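Local coordinates for TipC2 (Streptococcus intermedius B196, PDB 6DHX), which probably acts as an immunity protein that recognises and neutralises an antibacterial toxin exported by the type VII secretion system, at residues A69-Y74 / Y158-N163; V102-W107 / A142-Y147; L35-N40 / V45-Y50. All coordinates share one frame; numbering follows the deposited sequence.

Contact 1 (A69-Y74 / Y158-N163); sequences AKTGNY and YEKIVN
Tyr74 and Ile161 are brought together partly by first torsions that set the leading carbon opposite its own carbonyl carbon, CG of Tyr74 at chi1 -65° and CG1 of Ile161 likewise, so that ring and ethyl arm run at each other from opposite directions. A bend at chi2 of Ile161 (-59°) turns its CD1 methyl over one face of the Tyr74 ring, 3.8 Å from the centroid and 7° off the normal, a CH-pi contact. Beside it, Ile161 CG1 closes to 3.5 Å from Tyr74 CE1. Lys160, one residue earlier on helix 151-173, runs out straight and bends at its last torsion; its CD lies 3.6 Å from Tyr74 OH and its CE 3.7 Å from Tyr74 CE2, an oblique approach by aliphatic carbons. On the loop side, a type II' turn from Thr71 to Tyr74, closed by Tyr74 N to Thr71 O, leads into strand 74-82, and Thr71 O lies at the ring edge. The phenol is hydrogen-bonded to His157 of the same helix, while Phe94 and Ile77 touch Ile161. No hydrogen bond joins the two segments: dispersion and CH-pi attraction link turn and helix, with the Tyr74 hydroxyl adding a polar tether through His157.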
loop_
_atom_site.group_PDB
_atom_site.type_symbol
_atom_site.label_atom_id
_atom_site.label_comp_id
_atom_site.label_asym_id
_atom_site.label_seq_id
_atom_site.Cartn_x
_atom_site.Cartn_y
_atom_site.Cartn_z
ATOM N N ALA A 69 2.502 -8.271 13.871
ATOM C CA ALA A 69 2.088 -8.753 12.556
ATOM C C ALA A 69 3.137 -8.527 11.478
ATOM O O ALA A 69 2.852 -8.792 10.313
ATOM C CB ALA A 69 0.781 -8.073 12.125
ATOM N N LYS A 70 4.321 -8.017 11.823
ATOM C CA LYS A 70 5.386 -7.796 10.845
ATOM C C LYS A 70 6.465 -8.871 10.963
ATOM O O LYS A 70 6.844 -9.277 12.067
ATOM C CB LYS A 70 5.998 -6.399 11.001
ATOM C CG LYS A 70 5.118 -5.318 10.378
ATOM C CD LYS A 70 5.726 -3.934 10.556
ATOM C CE LYS A 70 6.036 -3.656 12.007
ATOM N NZ LYS A 70 6.393 -2.234 12.298
ATOM N N THR A 71 6.961 -9.315 9.807
ATOM C CA THR A 71 7.858 -10.455 9.670
ATOM C C THR A 71 9.263 -9.988 9.288
ATOM O O THR A 71 9.429 -8.991 8.577
ATOM C CB THR A 71 7.315 -11.427 8.600
ATOM O OG1 THR A 71 8.387 -11.944 7.807
ATOM C CG2 THR A 71 6.310 -10.716 7.659
ATOM N N GLY A 72 10.274 -10.708 9.787
ATOM C CA GLY A 72 11.635 -10.570 9.297
ATOM C C GLY A 72 12.147 -9.146 9.217
ATOM O O GLY A 72 12.174 -8.446 10.232
ATOM N N ASN A 73 12.549 -8.693 8.028
ATOM C CA ASN A 73 13.126 -7.362 7.895
ATOM C C ASN A 73 12.092 -6.288 7.563
ATOM O O ASN A 73 12.481 -5.141 7.286
ATOM C CB ASN A 73 14.228 -7.350 6.826
ATOM C CG ASN A 73 15.497 -8.048 7.284
ATOM O OD1 ASN A 73 16.026 -8.921 6.591
ATOM N ND2 ASN A 73 15.992 -7.666 8.456
ATOM N N TYR A 74 10.801 -6.612 7.565
ATOM C CA TYR A 74 9.798 -5.617 7.181
ATOM C C TYR A 74 9.530 -4.681 8.349
ATOM O O TYR A 74 9.225 -5.122 9.465
ATOM C CB TYR A 74 8.507 -6.291 6.708
ATOM C CG TYR A 74 8.722 -7.080 5.433
ATOM C CD1 TYR A 74 8.649 -6.464 4.180
ATOM C CD2 TYR A 74 9.039 -8.434 5.477
ATOM C CE1 TYR A 74 8.872 -7.190 3.006
ATOM C CE2 TYR A 74 9.255 -9.165 4.317
ATOM C CZ TYR A 74 9.164 -8.536 3.076
ATOM O OH TYR A 74 9.406 -9.257 1.915
ATOM N N TYR A 158 6.465 -7.980 -3.353
ATOM C CA TYR A 158 5.088 -7.570 -3.620
ATOM C C TYR A 158 4.123 -8.739 -3.413
ATOM O O TYR A 158 3.082 -8.601 -2.757
ATOM C CB TYR A 158 4.994 -7.027 -5.060
ATOM C CG TYR A 158 3.578 -6.646 -5.381
ATOM C CD1 TYR A 158 3.125 -5.366 -5.097
ATOM C CD2 TYR A 158 2.697 -7.565 -5.942
ATOM C CE1 TYR A 158 1.823 -4.989 -5.360
ATOM C CE2 TYR A 158 1.351 -7.214 -6.202
ATOM C CZ TYR A 158 0.935 -5.907 -5.913
ATOM O OH TYR A 158 -0.367 -5.522 -6.163
ATOM N N GLU A 159 4.471 -9.913 -3.951
ATOM C CA GLU A 159 3.624 -11.094 -3.778
ATOM C C GLU A 159 3.474 -11.431 -2.298
ATOM O O GLU A 159 2.378 -11.741 -1.831
ATOM C CB GLU A 159 4.208 -12.278 -4.553
ATOM C CG GLU A 159 3.581 -13.643 -4.244
ATOM C CD GLU A 159 2.126 -13.762 -4.681
ATOM O OE1 GLU A 159 1.680 -13.011 -5.583
ATOM O OE2 GLU A 159 1.430 -14.655 -4.141
ATOM N N LYS A 160 4.570 -11.363 -1.553
ATOM C CA LYS A 160 4.538 -11.763 -0.150
ATOM C C LYS A 160 3.709 -10.806 0.708
ATOM O O LYS A 160 2.928 -11.245 1.564
ATOM C CB LYS A 160 5.970 -11.833 0.367
ATOM C CG LYS A 160 6.056 -12.337 1.810
ATOM C CD LYS A 160 7.553 -12.385 2.192
ATOM C CE LYS A 160 7.745 -12.511 3.696
ATOM N NZ LYS A 160 7.020 -13.685 4.243
ATOM N N ILE A 161 3.887 -9.503 0.516
ATOM C CA ILE A 161 3.242 -8.534 1.392
ATOM C C ILE A 161 1.903 -8.090 0.851
ATOM O O ILE A 161 0.926 -8.013 1.610
ATOM C CB ILE A 161 4.157 -7.314 1.631
ATOM C CG1 ILE A 161 5.480 -7.765 2.271
ATOM C CG2 ILE A 161 3.392 -6.233 2.471
ATOM C CD1 ILE A 161 5.316 -8.503 3.628
ATOM N N VAL A 162 1.827 -7.690 -0.424
ATOM C CA VAL A 162 0.529 -7.196 -0.905
ATOM C C VAL A 162 -0.437 -8.358 -1.113
ATOM O O VAL A 162 -1.582 -8.310 -0.665
ATOM C CB VAL A 162 0.655 -6.354 -2.188
ATOM C CG1 VAL A 162 -0.782 -5.947 -2.718
ATOM C CG2 VAL A 162 1.464 -5.070 -1.912
ATOM N N ASN A 163 -0.012 -9.391 -1.855
ATOM C CA ASN A 163 -0.991 -10.434 -2.166
ATOM C C ASN A 163 -1.236 -11.368 -0.986
ATOM O O ASN A 163 -2.389 -11.610 -0.605
ATOM C CB ASN A 163 -0.532 -11.212 -3.403
ATOM C CG ASN A 163 -0.736 -10.393 -4.673
ATOM O OD1 ASN A 163 -1.539 -9.454 -4.684
ATOM N ND2 ASN A 163 -0.045 -10.749 -5.738
#

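Contact 2 (V102-W107 / A142-Y147); sequences VRVRIW and AYLKKY
Helix-on-sheet packing sets the first residues of strand 102-111, an inner strand of the curved, largely antiparallel sheet, against the end of helix 137-146. Alternate residues of the strand do the work: Val102 and Val104 both direct their side chains at the helix. No hydrogen bond crosses between the segments, and the touching is mostly carbon on carbon. Val102 reaches two tyrosines one helical turn apart. Its CG1, opposite the backbone N at chi1 179°, comes to 4.1 Å from Tyr143 CD1 and 4.2 Å from Tyr147 CE2, while the other methyl, CG2, lies 3.9 Å from Tyr147 OH. The valine meets Tyr143 at about a right angle and Tyr147 more obliquely. Tyr147 is where the chain leaves helical geometry, though its N still bonds to Tyr143 O; CG of the preceding Lys146 lies over the centre of its ring. Around this group, Leu125 and Ile134 touch Tyr143, Pro100 touches Tyr147, and Trp195 with Ile149 borders Leu144. Between the two valines, Arg103 makes salt bridges to Glu95, Glu126 and Asp131. Farther along the strand, the side chains of Val104 and Leu144 cross nearly at right angles, methyl to methyl, with Val104 CG2 3.9 Å from Leu144 CD2.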
loop_
_atom_site.group_PDB
_atom_site.type_symbol
_atom_site.label_atom_id
_atom_site.label_comp_id
_atom_site.label_asym_id
_atom_site.label_seq_id
_atom_site.Cartn_x
_atom_site.Cartn_y
_atom_site.Cartn_z
ATOM N N VAL A 102 19.475 1.711 5.290
ATOM C CA VAL A 102 18.819 1.874 3.988
ATOM C C VAL A 102 17.614 0.950 3.936
ATOM O O VAL A 102 17.737 -0.236 4.252
ATOM C CB VAL A 102 19.770 1.579 2.806
ATOM C CG1 VAL A 102 19.020 1.753 1.473
ATOM C CG2 VAL A 102 21.026 2.498 2.846
ATOM N N ARG A 103 16.447 1.489 3.548
ATOM C CA ARG A 103 15.230 0.698 3.383
ATOM C C ARG A 103 14.699 0.892 1.977
ATOM O O ARG A 103 14.833 1.974 1.390
ATOM C CB ARG A 103 14.112 1.087 4.401
ATOM C CG ARG A 103 14.610 1.120 5.887
ATOM C CD ARG A 103 13.402 1.220 6.837
ATOM N NE ARG A 103 12.496 2.339 6.541
ATOM C CZ ARG A 103 12.715 3.596 6.946
ATOM N NH1 ARG A 103 13.813 3.885 7.634
ATOM N NH2 ARG A 103 11.840 4.559 6.653
ATOM N N VAL A 104 14.111 -0.152 1.434
ATOM C CA VAL A 104 13.333 -0.037 0.213
ATOM C C VAL A 104 11.871 0.158 0.589
ATOM O O VAL A 104 11.387 -0.357 1.599
ATOM C CB VAL A 104 13.534 -1.279 -0.675
ATOM C CG1 VAL A 104 12.858 -2.518 -0.026
ATOM C CG2 VAL A 104 13.022 -1.051 -2.059
ATOM N N ARG A 105 11.178 0.971 -0.187
ATOM C CA ARG A 105 9.757 1.213 0.022
ATOM C C ARG A 105 9.063 0.825 -1.258
ATOM O O ARG A 105 9.383 1.368 -2.317
ATOM C CB ARG A 105 9.483 2.677 0.320
ATOM C CG ARG A 105 10.497 3.360 1.191
ATOM C CD ARG A 105 10.227 4.873 1.164
ATOM N NE ARG A 105 9.193 5.306 2.118
ATOM C CZ ARG A 105 7.872 5.275 1.929
ATOM N NH1 ARG A 105 7.063 5.720 2.889
ATOM N NH2 ARG A 105 7.353 4.770 0.823
ATOM N N ILE A 106 8.117 -0.099 -1.186
ATOM C CA ILE A 106 7.376 -0.462 -2.378
ATOM C C ILE A 106 5.979 0.123 -2.217
ATOM O O ILE A 106 5.300 -0.118 -1.206
ATOM C CB ILE A 106 7.394 -1.988 -2.605
ATOM C CG1 ILE A 106 8.844 -2.388 -2.949
ATOM C CG2 ILE A 106 6.532 -2.392 -3.766
ATOM C CD1 ILE A 106 9.080 -3.910 -3.028
ATOM N N TRP A 107 5.573 0.889 -3.220
ATOM C CA TRP A 107 4.507 1.875 -3.173
ATOM C C TRP A 107 3.482 1.499 -4.227
ATOM O O TRP A 107 3.808 1.456 -5.419
ATOM C CB TRP A 107 5.173 3.214 -3.507
ATOM C CG TRP A 107 4.464 4.410 -3.382
ATOM C CD1 TRP A 107 3.733 5.047 -4.351
ATOM C CD2 TRP A 107 4.470 5.260 -2.255
ATOM N NE1 TRP A 107 3.272 6.240 -3.878
ATOM C CE2 TRP A 107 3.702 6.397 -2.588
ATOM C CE3 TRP A 107 5.060 5.185 -1.000
ATOM C CZ2 TRP A 107 3.490 7.446 -1.693
ATOM C CZ3 TRP A 107 4.838 6.225 -0.108
ATOM C CH2 TRP A 107 4.065 7.338 -0.460
ATOM N N ALA A 142 20.337 2.447 -8.405
ATOM C CA ALA A 142 21.700 2.280 -7.893
ATOM C C ALA A 142 21.707 1.603 -6.519
ATOM O O ALA A 142 22.561 0.743 -6.247
ATOM C CB ALA A 142 22.436 3.626 -7.834
ATOM N N TYR A 143 20.791 2.004 -5.631
ATOM C CA TYR A 143 20.706 1.346 -4.334
ATOM C C TYR A 143 20.310 -0.107 -4.503
ATOM O O TYR A 143 20.842 -0.985 -3.805
ATOM C CB TYR A 143 19.704 2.056 -3.416
ATOM C CG TYR A 143 20.240 3.312 -2.818
ATOM C CD1 TYR A 143 21.067 3.274 -1.691
ATOM C CD2 TYR A 143 19.952 4.549 -3.401
ATOM C CE1 TYR A 143 21.597 4.444 -1.163
ATOM C CE2 TYR A 143 20.473 5.714 -2.892
ATOM C CZ TYR A 143 21.279 5.663 -1.772
ATOM O OH TYR A 143 21.768 6.844 -1.268
ATOM N N LEU A 144 19.325 -0.378 -5.372
ATOM C CA LEU A 144 18.883 -1.764 -5.531
ATOM C C LEU A 144 20.029 -2.624 -6.038
ATOM O O LEU A 144 20.275 -3.724 -5.514
ATOM C CB LEU A 144 17.687 -1.849 -6.482
ATOM C CG LEU A 144 16.455 -1.090 -6.001
ATOM C CD1 LEU A 144 15.366 -1.223 -7.049
ATOM C CD2 LEU A 144 15.934 -1.657 -4.653
ATOM N N LYS A 145 20.749 -2.126 -7.053
ATOM C CA LYS A 145 21.909 -2.858 -7.583
ATOM C C LYS A 145 22.971 -3.080 -6.514
ATOM O O LYS A 145 23.553 -4.169 -6.422
ATOM C CB LYS A 145 22.490 -2.116 -8.784
ATOM C CG LYS A 145 23.719 -2.820 -9.418
ATOM C CD LYS A 145 24.319 -1.903 -10.506
ATOM C CE LYS A 145 25.606 -2.467 -11.099
ATOM N NZ LYS A 145 26.367 -1.372 -11.771
ATOM N N LYS A 146 23.242 -2.068 -5.694
ATOM C CA LYS A 146 24.257 -2.235 -4.654
ATOM C C LYS A 146 23.905 -3.378 -3.713
ATOM O O LYS A 146 24.751 -4.216 -3.391
ATOM C CB LYS A 146 24.431 -0.936 -3.881
ATOM C CG LYS A 146 25.346 -1.030 -2.721
ATOM C CD LYS A 146 25.618 0.352 -2.157
ATOM C CE LYS A 146 26.727 0.257 -1.108
ATOM N NZ LYS A 146 26.607 1.396 -0.162
ATOM N N TYR A 147 22.655 -3.452 -3.285
ATOM C CA TYR A 147 22.260 -4.461 -2.324
ATOM C C TYR A 147 21.734 -5.738 -2.976
ATOM O O TYR A 147 21.187 -6.595 -2.275
ATOM C CB TYR A 147 21.243 -3.854 -1.353
ATOM C CG TYR A 147 21.917 -2.804 -0.503
ATOM C CD1 TYR A 147 22.853 -3.176 0.458
ATOM C CD2 TYR A 147 21.657 -1.461 -0.671
ATOM C CE1 TYR A 147 23.503 -2.235 1.217
ATOM C CE2 TYR A 147 22.327 -0.497 0.083
ATOM C CZ TYR A 147 23.233 -0.901 1.041
ATOM O OH TYR A 147 23.897 0.023 1.815
#

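Contact 3 (L35-N40 / V45-Y50); sequences LNNIFN and VEVHSY
Val47 packs against three residues of the 35-40 loop, each of its methyls taking different partners. CG2 lies 3.8 Å from Phe39 CB and, on the exposed rim, 3.5 Å from Asn40 OD1. CG1, which chi1 of 175° swings away from the backbone N, meets Asn37 ND2 at 3.7 Å. The close contacts thus gather round Val47 and reach the solvent side, where the Asn40 and Val47 side chains cross at about a right angle; Asn40 ND2 donates to Asn36 OD1 at 3.0 Å, which helps fix the rotation of the amide and the direction of OD1. The buried side is the looser one: Val45 CG2 lies 3.8 Å from Phe39 O but 4.4 Å from Phe39 CD1, since the phenyl ring leads off toward the core. Asn37 is buried too, its OD1 accepting from Phe39 N at 2.9 Å in an Asx turn that opens the short 3-10 segment. No hydrogen bond spans the two segments. Beyond them, Phe39 reaches Ile25 and Thr29 of helix 21-32, Trp170 of helix 151-173, Ile63 of strand 59-65, and Ile79 and Phe81 of strand 74-82, so the loop lies between the N-terminal helix and strand 45-51, itself paired with strand 59-65.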
loop_
_atom_site.group_PDB
_atom_site.type_symbol
_atom_site.label_atom_id
_atom_site.label_comp_id
_atom_site.label_asym_id
_atom_site.label_seq_id
_atom_site.Cartn_x
_atom_site.Cartn_y
_atom_site.Cartn_z
ATOM N N LEU A 35 -18.480 5.354 10.697
ATOM C CA LEU A 35 -19.459 4.660 11.502
ATOM C C LEU A 35 -18.829 3.556 12.337
ATOM O O LEU A 35 -19.003 3.529 13.559
ATOM C CB LEU A 35 -20.565 4.084 10.578
ATOM C CG LEU A 35 -21.566 3.162 11.323
ATOM C CD1 LEU A 35 -22.370 3.858 12.466
ATOM C CD2 LEU A 35 -22.539 2.431 10.360
ATOM N N ASN A 36 -18.105 2.649 11.700
ATOM C CA ASN A 36 -17.433 1.512 12.326
ATOM C C ASN A 36 -16.545 0.905 11.254
ATOM O O ASN A 36 -16.962 0.017 10.484
ATOM C CB ASN A 36 -18.484 0.546 12.927
ATOM C CG ASN A 36 -17.862 -0.704 13.571
ATOM O OD1 ASN A 36 -16.653 -0.897 13.585
ATOM N ND2 ASN A 36 -18.714 -1.567 14.087
ATOM N N ASN A 37 -15.309 1.405 11.186
ATOM C CA ASN A 37 -14.383 1.060 10.107
ATOM C C ASN A 37 -14.283 -0.444 9.940
ATOM O O ASN A 37 -14.020 -1.159 10.897
ATOM C CB ASN A 37 -13.007 1.653 10.454
ATOM C CG ASN A 37 -12.073 1.739 9.239
ATOM O OD1 ASN A 37 -11.902 0.784 8.501
ATOM N ND2 ASN A 37 -11.451 2.913 9.053
ATOM N N ILE A 38 -14.429 -0.906 8.685
ATOM C CA ILE A 38 -14.287 -2.328 8.397
ATOM C C ILE A 38 -12.970 -2.894 8.955
ATOM O O ILE A 38 -12.919 -4.029 9.418
ATOM C CB ILE A 38 -14.403 -2.550 6.861
ATOM C CG1 ILE A 38 -14.226 -4.036 6.517
ATOM C CG2 ILE A 38 -13.356 -1.730 6.038
ATOM C CD1 ILE A 38 -15.331 -4.856 6.977
ATOM N N PHE A 39 -11.895 -2.101 8.969
ATOM C CA PHE A 39 -10.612 -2.611 9.436
ATOM C C PHE A 39 -10.554 -2.772 10.946
ATOM O O PHE A 39 -9.592 -3.364 11.454
ATOM C CB PHE A 39 -9.481 -1.692 8.937
ATOM C CG PHE A 39 -9.116 -1.942 7.501
ATOM C CD1 PHE A 39 -8.231 -2.979 7.135
ATOM C CD2 PHE A 39 -9.672 -1.159 6.490
ATOM C CE1 PHE A 39 -7.902 -3.200 5.778
ATOM C CE2 PHE A 39 -9.351 -1.353 5.150
ATOM C CZ PHE A 39 -8.473 -2.396 4.757
ATOM N N ASN A 40 -11.560 -2.270 11.687
ATOM C CA ASN A 40 -11.672 -2.659 13.090
ATOM C C ASN A 40 -11.784 -4.169 13.220
ATOM O O ASN A 40 -11.448 -4.697 14.278
ATOM C CB ASN A 40 -12.904 -2.017 13.774
ATOM C CG ASN A 40 -12.768 -0.482 13.893
ATOM O OD1 ASN A 40 -11.672 0.035 13.869
ATOM N ND2 ASN A 40 -13.884 0.218 14.008
ATOM N N VAL A 45 -4.079 -5.134 12.541
ATOM C CA VAL A 45 -3.749 -3.748 12.203
ATOM C C VAL A 45 -4.315 -2.802 13.250
ATOM O O VAL A 45 -5.240 -3.141 14.005
ATOM C CB VAL A 45 -4.266 -3.378 10.788
ATOM C CG1 VAL A 45 -3.721 -4.383 9.745
ATOM C CG2 VAL A 45 -5.846 -3.329 10.773
ATOM N N GLU A 46 -3.730 -1.604 13.303
ATOM C CA GLU A 46 -4.328 -0.457 13.976
ATOM C C GLU A 46 -5.009 0.459 12.965
ATOM O O GLU A 46 -4.465 0.711 11.887
ATOM C CB GLU A 46 -3.262 0.370 14.682
ATOM C CG GLU A 46 -2.456 -0.363 15.763
ATOM C CD GLU A 46 -1.218 0.418 16.209
ATOM O OE1 GLU A 46 -0.912 1.524 15.675
ATOM O OE2 GLU A 46 -0.530 -0.093 17.103
ATOM N N VAL A 47 -6.137 1.016 13.347
ATOM C CA VAL A 47 -6.825 2.025 12.544
ATOM C C VAL A 47 -6.424 3.375 13.115
ATOM O O VAL A 47 -6.404 3.555 14.346
ATOM C CB VAL A 47 -8.359 1.848 12.591
ATOM C CG1 VAL A 47 -9.031 2.982 11.839
ATOM C CG2 VAL A 47 -8.769 0.491 11.909
ATOM N N HIS A 48 -6.032 4.303 12.220
ATOM C CA HIS A 48 -5.675 5.658 12.632
ATOM C C HIS A 48 -6.562 6.649 11.889
ATOM O O HIS A 48 -7.110 6.359 10.828
ATOM C CB HIS A 48 -4.207 5.956 12.330
ATOM C CG HIS A 48 -3.262 5.186 13.184
ATOM N ND1 HIS A 48 -2.756 5.686 14.356
ATOM C CD2 HIS A 48 -2.763 3.931 13.062
ATOM C CE1 HIS A 48 -1.970 4.787 14.921
ATOM N NE2 HIS A 48 -1.952 3.711 14.152
ATOM N N SER A 49 -6.678 7.842 12.438
ATOM C CA SER A 49 -7.412 8.930 11.802
ATOM C C SER A 49 -6.494 10.137 11.776
ATOM O O SER A 49 -6.116 10.636 12.840
ATOM C CB SER A 49 -8.675 9.276 12.613
ATOM O OG SER A 49 -9.606 8.184 12.621
ATOM N N TYR A 50 -6.182 10.646 10.587
ATOM C CA TYR A 50 -5.296 11.801 10.449
ATOM C C TYR A 50 -6.003 12.971 9.769
ATOM O O TYR A 50 -6.842 12.785 8.878
ATOM C CB TYR A 50 -4.066 11.394 9.635
ATOM C CG TYR A 50 -3.242 10.313 10.285
ATOM C CD1 TYR A 50 -2.803 10.464 11.601
ATOM C CD2 TYR A 50 -2.849 9.177 9.580
ATOM C CE1 TYR A 50 -2.023 9.522 12.216
ATOM C CE2 TYR A 50 -2.062 8.198 10.210
ATOM C CZ TYR A 50 -1.637 8.404 11.514
ATOM O OH TYR A 50 -0.867 7.476 12.159
#

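From the N terminus, the chain leaves helix 21-32 and first folds back on itself in contact 3, which closes a short loop just as strand 45-51 begins. The next strand, 59-65, leads to the 69-74 loop, which opens contact 1; this closes only on helix 151-173, 84 residues on. Nested inside that long excursion is contact 2, where strand 102-111 receives helix 137-146, the helix immediately preceding 151-173. Contact 3 is complete before either of the others starts. Contacts 2 and 3 reach the same sheet on opposite sides of the chain's centre, their own centres about 30 Å apart, while contact 1 ties a strand-connecting turn to the long helix.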